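Local coordinates for cytochrome c2 iso-2 (Rhodospirillum centenum, PDB 1JDL), which shuttles electrons through a covalently bound heme, serving as electron donor to the oxidised bacteriochlorophyll in bacterial photosynthesis and possibly also taking part in respiration, at residues Pro31-Thr34 and Asp38-Ala41; Gly57-His62 and Ala86-Gln91; Ile69-Leu72 and Phe78-Lys81. All blocks are in the same frame, centred on the assembly; numbering follows the deposited sequence.

Contact 1. Residues Pro31-Thr34 and Asp38-Ala41. With HEM (protoporphyrin IX containing Fe), chain B.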
# COMPACT_ATOMS: atom_id res chain seq x y z
N PRO A 31 -4.55 -7.46 -0.18
CA PRO A 31 -3.47 -8.33 -0.65
C PRO A 31 -2.36 -8.58 0.36
O PRO A 31 -2.11 -7.76 1.25
CB PRO A 31 -2.97 -7.61 -1.90
CG PRO A 31 -3.20 -6.16 -1.56
CD PRO A 31 -4.57 -6.19 -0.91
N ALA A 32 -1.68 -9.72 0.21
CA ALA A 32 -0.58 -10.05 1.10
C ALA A 32 0.46 -8.95 0.93
O ALA A 32 0.64 -8.43 -0.17
CB ALA A 32 0.02 -11.41 0.73
N LEU A 33 1.14 -8.58 2.01
CA LEU A 33 2.12 -7.51 1.93
C LEU A 33 3.57 -7.97 1.99
O LEU A 33 4.49 -7.15 2.09
CB LEU A 33 1.84 -6.45 2.99
CG LEU A 33 0.51 -5.72 2.79
CD1 LEU A 33 0.28 -4.74 3.94
CD2 LEU A 33 0.52 -4.98 1.46
N THR A 34 3.78 -9.28 1.93
CA THR A 34 5.15 -9.79 1.93
C THR A 34 5.75 -9.39 0.58
O THR A 34 5.14 -9.63 -0.47
CB THR A 34 5.17 -11.32 2.07
OG1 THR A 34 4.50 -11.69 3.27
CG2 THR A 34 6.61 -11.82 2.13
N ASP A 38 8.89 -1.83 -3.17
CA ASP A 38 9.34 -1.67 -4.54
C ASP A 38 8.52 -2.50 -5.54
O ASP A 38 8.87 -2.58 -6.72
CB ASP A 38 10.82 -2.03 -4.67
CG ASP A 38 11.39 -1.69 -6.03
OD1 ASP A 38 11.33 -0.50 -6.42
OD2 ASP A 38 11.88 -2.60 -6.72
N ARG A 39 7.45 -3.11 -5.06
CA ARG A 39 6.58 -3.93 -5.91
C ARG A 39 5.63 -3.01 -6.67
O ARG A 39 5.15 -2.01 -6.12
CB ARG A 39 5.76 -4.90 -5.04
CG ARG A 39 4.92 -5.92 -5.82
CD ARG A 39 4.28 -6.96 -4.89
NE ARG A 39 3.08 -6.47 -4.20
CZ ARG A 39 2.56 -7.04 -3.12
NH1 ARG A 39 3.14 -8.11 -2.59
NH2 ARG A 39 1.46 -6.55 -2.56
N GLN A 40 5.37 -3.31 -7.94
CA GLN A 40 4.45 -2.49 -8.73
C GLN A 40 3.07 -2.60 -8.08
O GLN A 40 2.64 -3.70 -7.71
CB GLN A 40 4.37 -2.99 -10.17
CG GLN A 40 3.42 -2.18 -11.05
CD GLN A 40 3.28 -2.75 -12.45
OE1 GLN A 40 4.28 -3.02 -13.11
NE2 GLN A 40 2.05 -2.94 -12.90
N ALA A 41 2.37 -1.48 -7.95
CA ALA A 41 1.05 -1.50 -7.34
C ALA A 41 0.09 -2.36 -8.16
O ALA A 41 0.15 -2.37 -9.39
CB ALA A 41 0.49 -0.07 -7.22
CHA HEM B . -4.17 -2.21 -0.43
CHB HEM B . -1.08 -1.09 3.10
CHC HEM B . -4.66 -1.47 6.32
CHD HEM B . -7.57 -3.10 2.88
C1A HEM B . -3.02 -1.81 0.25
C2A HEM B . -1.78 -1.44 -0.39
C3A HEM B . -0.92 -1.13 0.61
C4A HEM B . -1.63 -1.31 1.86
CMA HEM B . 0.51 -0.61 0.48
CAA HEM B . -1.48 -1.57 -1.89
CBA HEM B . -0.95 -2.98 -2.13
CGA HEM B . -0.72 -3.33 -3.60
O1A HEM B . -0.86 -2.45 -4.48
O2A HEM B . -0.38 -4.50 -3.89
C1B HEM B . -1.80 -1.13 4.29
C2B HEM B . -1.24 -0.83 5.59
C3B HEM B . -2.31 -0.72 6.43
C4B HEM B . -3.44 -1.20 5.72
CMB HEM B . 0.24 -0.71 5.90
CAB HEM B . -2.46 -0.01 7.64
CBB HEM B . -1.45 0.88 8.34
C1C HEM B . -5.78 -1.90 5.66
C2C HEM B . -7.05 -2.18 6.29
C3C HEM B . -7.89 -2.47 5.28
C4C HEM B . -7.08 -2.62 4.09
CMC HEM B . -7.36 -2.16 7.79
CAC HEM B . -9.31 -2.46 5.25
CBC HEM B . -10.31 -2.31 6.39
C1D HEM B . -6.88 -3.08 1.69
C2D HEM B . -7.46 -3.43 0.42
C3D HEM B . -6.54 -3.11 -0.54
C4D HEM B . -5.38 -2.58 0.18
CMD HEM B . -8.87 -3.98 0.17
CAD HEM B . -6.74 -3.18 -2.06
CBD HEM B . -7.25 -1.80 -2.50
CGD HEM B . -7.64 -1.73 -3.96
O1D HEM B . -8.11 -0.65 -4.38
O2D HEM B . -7.49 -2.73 -4.69
NA HEM B . -2.93 -1.71 1.63
NB HEM B . -3.15 -1.37 4.37
NC HEM B . -5.81 -2.15 4.30
ND HEM B . -5.60 -2.57 1.55
FE HEM B . -4.39 -1.91 2.97

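Contact 2. Residues Gly57-His62 and Ala86-Gln91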
# COMPACT_ATOMS: atom_id res chain seq x y z
N GLY A 57 -0.55 1.25 -10.85
CA GLY A 57 0.63 0.43 -11.08
C GLY A 57 1.05 0.47 -12.53
O GLY A 57 2.24 0.60 -12.84
N GLU A 58 0.08 0.36 -13.44
CA GLU A 58 0.36 0.39 -14.87
C GLU A 58 0.95 1.74 -15.27
O GLU A 58 1.72 1.83 -16.24
CB GLU A 58 -0.92 0.15 -15.67
CG GLU A 58 -1.49 -1.25 -15.54
CD GLU A 58 -0.69 -2.29 -16.30
OE1 GLU A 58 -1.03 -3.49 -16.21
OE2 GLU A 58 0.28 -1.92 -16.99
N ALA A 59 0.59 2.78 -14.53
CA ALA A 59 1.09 4.13 -14.79
C ALA A 59 2.47 4.34 -14.17
O ALA A 59 3.03 5.44 -14.25
CB ALA A 59 0.11 5.17 -14.26
N GLY A 60 3.01 3.30 -13.55
CA GLY A 60 4.35 3.40 -12.98
C GLY A 60 4.50 3.39 -11.47
O GLY A 60 5.63 3.49 -10.96
N LEU A 61 3.40 3.27 -10.73
CA LEU A 61 3.51 3.28 -9.28
C LEU A 61 4.10 2.01 -8.68
O LEU A 61 3.59 0.91 -8.88
CB LEU A 61 2.13 3.55 -8.65
CG LEU A 61 2.11 3.57 -7.12
CD1 LEU A 61 3.02 4.68 -6.58
CD2 LEU A 61 0.67 3.78 -6.64
N HIS A 62 5.20 2.18 -7.95
CA HIS A 62 5.87 1.08 -7.25
C HIS A 62 5.87 1.50 -5.79
O HIS A 62 6.00 2.69 -5.49
CB HIS A 62 7.29 0.91 -7.79
CG HIS A 62 7.33 0.40 -9.20
ND1 HIS A 62 7.59 -0.91 -9.51
CD2 HIS A 62 7.05 1.02 -10.37
CE1 HIS A 62 7.47 -1.09 -10.81
NE2 HIS A 62 7.14 0.07 -11.36
N ALA A 86 0.65 11.66 -13.85
CA ALA A 86 1.21 10.80 -14.89
C ALA A 86 0.57 10.99 -16.26
O ALA A 86 1.05 10.44 -17.25
CB ALA A 86 1.08 9.34 -14.47
N GLY A 87 -0.51 11.77 -16.32
CA GLY A 87 -1.18 11.99 -17.59
C GLY A 87 -2.35 11.05 -17.81
O GLY A 87 -2.80 10.86 -18.95
N HIS A 88 -2.83 10.44 -16.73
CA HIS A 88 -3.96 9.52 -16.79
C HIS A 88 -5.05 9.95 -15.83
O HIS A 88 -5.60 9.14 -15.08
CB HIS A 88 -3.51 8.09 -16.43
CG HIS A 88 -2.42 7.56 -17.30
ND1 HIS A 88 -1.09 7.88 -17.11
CD2 HIS A 88 -2.46 6.75 -18.38
CE1 HIS A 88 -0.36 7.28 -18.03
NE2 HIS A 88 -1.16 6.59 -18.82
N ALA A 89 -5.38 11.24 -15.86
CA ALA A 89 -6.39 11.80 -14.98
C ALA A 89 -7.75 11.13 -15.14
O ALA A 89 -8.49 10.96 -14.18
CB ALA A 89 -6.52 13.30 -15.22
N GLU A 90 -8.07 10.75 -16.37
CA GLU A 90 -9.35 10.11 -16.66
C GLU A 90 -9.56 8.81 -15.88
O GLU A 90 -10.69 8.40 -15.64
CB GLU A 90 -9.47 9.84 -18.16
CG GLU A 90 -8.42 8.88 -18.69
CD GLU A 90 -8.38 8.86 -20.21
OE1 GLU A 90 -9.44 8.66 -20.83
OE2 GLU A 90 -7.27 9.04 -20.77
N GLN A 91 -8.46 8.17 -15.47
CA GLN A 91 -8.56 6.92 -14.73
C GLN A 91 -8.58 7.11 -13.22
O GLN A 91 -8.58 6.13 -12.47
CB GLN A 91 -7.40 6.00 -15.11
CG GLN A 91 -7.26 5.77 -16.61
CD GLN A 91 -6.27 4.68 -16.95
OE1 GLN A 91 -6.47 3.51 -16.62
NE2 GLN A 91 -5.18 5.06 -17.62

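Contact 3. Residues Ile69-Leu72 and Phe78-Lys81. With HEM (protoporphyrin IX containing Fe), chain B.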
# COMPACT_ATOMS: atom_id res chain seq x y z
N ILE A 69 4.57 5.76 2.66
CA ILE A 69 4.41 6.78 3.70
C ILE A 69 3.45 7.88 3.26
O ILE A 69 2.62 8.33 4.05
CB ILE A 69 5.78 7.42 4.06
CG1 ILE A 69 6.66 6.39 4.77
CG2 ILE A 69 5.57 8.65 4.93
CD1 ILE A 69 6.14 5.97 6.12
N ALA A 70 3.56 8.31 2.01
CA ALA A 70 2.70 9.38 1.48
C ALA A 70 1.29 8.89 1.18
O ALA A 70 0.34 9.68 1.15
CB ALA A 70 3.32 9.96 0.22
N TYR A 71 1.16 7.59 0.96
CA TYR A 71 -0.11 6.95 0.63
C TYR A 71 -1.03 6.71 1.83
O TYR A 71 -2.23 6.99 1.77
CB TYR A 71 0.21 5.62 -0.06
CG TYR A 71 -0.91 4.59 -0.12
CD1 TYR A 71 -1.92 4.68 -1.08
CD2 TYR A 71 -0.90 3.48 0.72
CE1 TYR A 71 -2.89 3.67 -1.21
CE2 TYR A 71 -1.86 2.48 0.62
CZ TYR A 71 -2.84 2.58 -0.35
OH TYR A 71 -3.76 1.56 -0.47
N LEU A 72 -0.47 6.19 2.91
CA LEU A 72 -1.24 5.83 4.10
C LEU A 72 -2.20 6.84 4.74
O LEU A 72 -3.24 6.45 5.25
CB LEU A 72 -0.30 5.26 5.16
CG LEU A 72 0.27 3.88 4.83
CD1 LEU A 72 1.26 3.46 5.89
CD2 LEU A 72 -0.85 2.85 4.71
N PHE A 78 -3.85 9.98 -2.65
CA PHE A 78 -2.55 9.66 -3.21
C PHE A 78 -2.65 9.06 -4.61
O PHE A 78 -1.96 9.50 -5.54
CB PHE A 78 -1.79 8.69 -2.31
CG PHE A 78 -0.43 8.32 -2.82
CD1 PHE A 78 0.67 9.15 -2.60
CD2 PHE A 78 -0.25 7.16 -3.57
CE1 PHE A 78 1.92 8.83 -3.12
CE2 PHE A 78 1.00 6.82 -4.09
CZ PHE A 78 2.09 7.66 -3.87
N LEU A 79 -3.50 8.05 -4.76
CA LEU A 79 -3.67 7.38 -6.04
C LEU A 79 -4.22 8.29 -7.14
O LEU A 79 -3.77 8.23 -8.28
CB LEU A 79 -4.58 6.17 -5.87
CG LEU A 79 -4.01 5.03 -5.03
CD1 LEU A 79 -5.08 3.98 -4.79
CD2 LEU A 79 -2.81 4.42 -5.75
N ARG A 80 -5.19 9.13 -6.80
CA ARG A 80 -5.77 10.04 -7.77
C ARG A 80 -4.74 11.05 -8.26
O ARG A 80 -4.67 11.34 -9.46
CB ARG A 80 -6.98 10.75 -7.17
CG ARG A 80 -8.20 9.85 -7.07
CD ARG A 80 -9.35 10.51 -6.32
NE ARG A 80 -10.53 9.64 -6.30
CZ ARG A 80 -11.52 9.74 -5.42
NH1 ARG A 80 -11.49 10.67 -4.47
NH2 ARG A 80 -12.55 8.91 -5.49
N LYS A 81 -3.94 11.58 -7.34
CA LYS A 81 -2.92 12.55 -7.71
C LYS A 81 -1.83 11.90 -8.55
O LYS A 81 -1.34 12.50 -9.50
CB LYS A 81 -2.30 13.18 -6.47
CG LYS A 81 -1.14 14.11 -6.78
CD LYS A 81 -0.53 14.70 -5.53
CE LYS A 81 0.74 15.48 -5.86
NZ LYS A 81 0.50 16.48 -6.93
CHA HEM B . -4.17 -2.21 -0.43
CHB HEM B . -1.08 -1.09 3.10
CHC HEM B . -4.66 -1.47 6.32
CHD HEM B . -7.57 -3.10 2.88
C1A HEM B . -3.02 -1.81 0.25
C2A HEM B . -1.78 -1.44 -0.39
C3A HEM B . -0.92 -1.13 0.61
C4A HEM B . -1.63 -1.31 1.86
CMA HEM B . 0.51 -0.61 0.48
CAA HEM B . -1.48 -1.57 -1.89
CBA HEM B . -0.95 -2.98 -2.13
CGA HEM B . -0.72 -3.33 -3.60
O1A HEM B . -0.86 -2.45 -4.48
O2A HEM B . -0.38 -4.50 -3.89
C1B HEM B . -1.80 -1.13 4.29
C2B HEM B . -1.24 -0.83 5.59
C3B HEM B . -2.31 -0.72 6.43
C4B HEM B . -3.44 -1.20 5.72
CMB HEM B . 0.24 -0.71 5.90
CAB HEM B . -2.46 -0.01 7.64
CBB HEM B . -1.45 0.88 8.34
C1C HEM B . -5.78 -1.90 5.66
C2C HEM B . -7.05 -2.18 6.29
C3C HEM B . -7.89 -2.47 5.28
C4C HEM B . -7.08 -2.62 4.09
CMC HEM B . -7.36 -2.16 7.79
CAC HEM B . -9.31 -2.46 5.25
CBC HEM B . -10.31 -2.31 6.39
C1D HEM B . -6.88 -3.08 1.69
C2D HEM B . -7.46 -3.43 0.42
C3D HEM B . -6.54 -3.11 -0.54
C4D HEM B . -5.38 -2.58 0.18
CMD HEM B . -8.87 -3.98 0.17
CAD HEM B . -6.74 -3.18 -2.06
CBD HEM B . -7.25 -1.80 -2.50
CGD HEM B . -7.64 -1.73 -3.96
O1D HEM B . -8.11 -0.65 -4.38
O2D HEM B . -7.49 -2.73 -4.69
NA HEM B . -2.93 -1.71 1.63
NB HEM B . -3.15 -1.37 4.37
NC HEM B . -5.81 -2.15 4.30
ND HEM B . -5.60 -2.57 1.55
FE HEM B . -4.39 -1.91 2.97

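Contact 1. Residues Pro31-Thr34 and Asp38-Ala41
The heme propionate site is where R39 and A32 meet: the guanidinium of R39 bridges the backbone carbonyl of A32 and one carboxylate oxygen of the heme. R39 NH2 carries the bridge with two bonds of nearly equal quality. R39 NH2 donates to A32 O at 3.1 Å, with an N-H...O angle of 162°, and to O2A of the heme, also at 3.1 Å. Both acceptors lie at the edge of the guanidinium, near its plane, which is the geometry expected if each N-H of this nitrogen serves one partner. A32 O receives NH2 almost in line with its C=O bond. A32 O also takes a weak, more bent bond from R39 NH1 (3.5 Å, 142°), so two nitrogens of one group hold the same carbonyl. NH1 passes close to T34 O as well, but the poor angle rules out a hydrogen bond there. The R39 chain leaves with CG anti to the backbone N and bends at chi3 (80°), turning the guanidinium toward the propionate. Its positive charge probably favours the ionised carboxylate.

P31 and L33 add apolar contacts on the side of the heme that H19 occupies: P31 CD comes within 3.7 Å of heme C3D, and L33 CD1 within 4.0 Å of the meso carbon CHB. P31 O meanwhile accepts a hydrogen bond from H19 ND1, orienting the axial ligand. A propionate paired with an arginine, beside a proline carbonyl that holds the iron-binding histidine, is characteristic of the heme crevice of class I cytochromes c.

Contact 2. Residues Gly57-His62 and Ala86-Gln91
G60 N donates to G57 O over 2.9 Å, and the turn made by this bond brings A59 CB against A86 CB and the ring of H88. G60 is the first residue to leave helical geometry after helix 51-58; its positive phi of 111° and two bonds back into the last turn define a Schellman motif. G87 does the same at the end of helix 75-85, with phi 95°. Glycine adopts such backbone angles readily, and in both motifs an alanine immediately precedes it. The contact is therefore a meeting of two helix ends.

Across it, the methyl groups A59 CB and A86 CB lie 4.3 Å apart, an apolar touch, and the nearest CA atoms across the segments belong to the same two residues, A59 CA and A86 CA, 6.7 Å apart. H88 completes the patch: its ND1 is 4.1 Å from A59 CB, which approaches the imidazole obliquely. With H88 CG beside its own backbone N (chi1 -58°), the ring folds back along its segment, and A86 CB sits at the ring edge, 3.7 Å from H88 ND1. The A59 methyl thus has A86 and H88 as neighbours, and it also rests on L83 of helix 75-85. Past the ring, Q91 N bonds to H88 O at 3.0 Å, starting the 3-10 turn, while the side chain of Q91 reaches A55 on helix 51-58.

No hydrogen bond crosses between the segments, and only 95 Å² is buried. This is surface packing, with the A59 side chain about 12 Å from the heme, and its recognisable feature is a pair of glycine-terminated Schellman motifs capping helices 51-58 and 75-85.

Contact 3. Residues Ile69-Leu72 and Phe78-Lys81
F78 opens its segment by laying its ring against A70 and Y71 of helix 65-71; the CA atoms come nearest at Y71 and F78, 5.3 Å apart. Y71 CB stands over one face of this ring, 4.1 Å from its centroid and 22° off the normal, a CH-pi contact displaced toward the rim. Because F78 CG is anti to its backbone N (chi1 180°), the ring projects across the helix gap, and its CE1 meets A70 CB at 3.8 Å. The F78 and Y71 side chains cross at about a right angle, with F78 CD2 at the edge of the tyrosine ring.

L79 follows along the same edge, L79 CD1 lying 4.2 Å from Y71 CE1. Further along, R80 NH2 bonds to G94 O, and K81 NZ forms a salt bridge with D85 of its own helix.

Held along its edge, Y71 extends to the heme, where its OH lies 3.5 Å from C1A and its CE2 lies 3.7 Å from C3A. M98 is its neighbour there. A tyrosine beside the axial methionine, backed by helix packing, typifies the methionine side of a class I cytochrome c crevice.

Overall arrangement
From the N terminus, contact 1 comes first, closing a short loop between helices 5-11 and 51-58 with three residues between its segments. Contact 2 then opens at the end of helix 51-58 and closes beyond helix 75-85, a larger excursion that encloses contact 3, the packing of helix 65-71 on helix 75-85. Nothing crosses: contact 1 is in series with the other two. Contacts 1 and 2 are joined by a probable hydrogen bond from A41 N to L61 O, and L61 packs on F78 and L79, linking contacts 2 and 3. Contacts 1 and 3, about 15 Å apart between centres and on opposite sides of the chain's centre, both touch the heme.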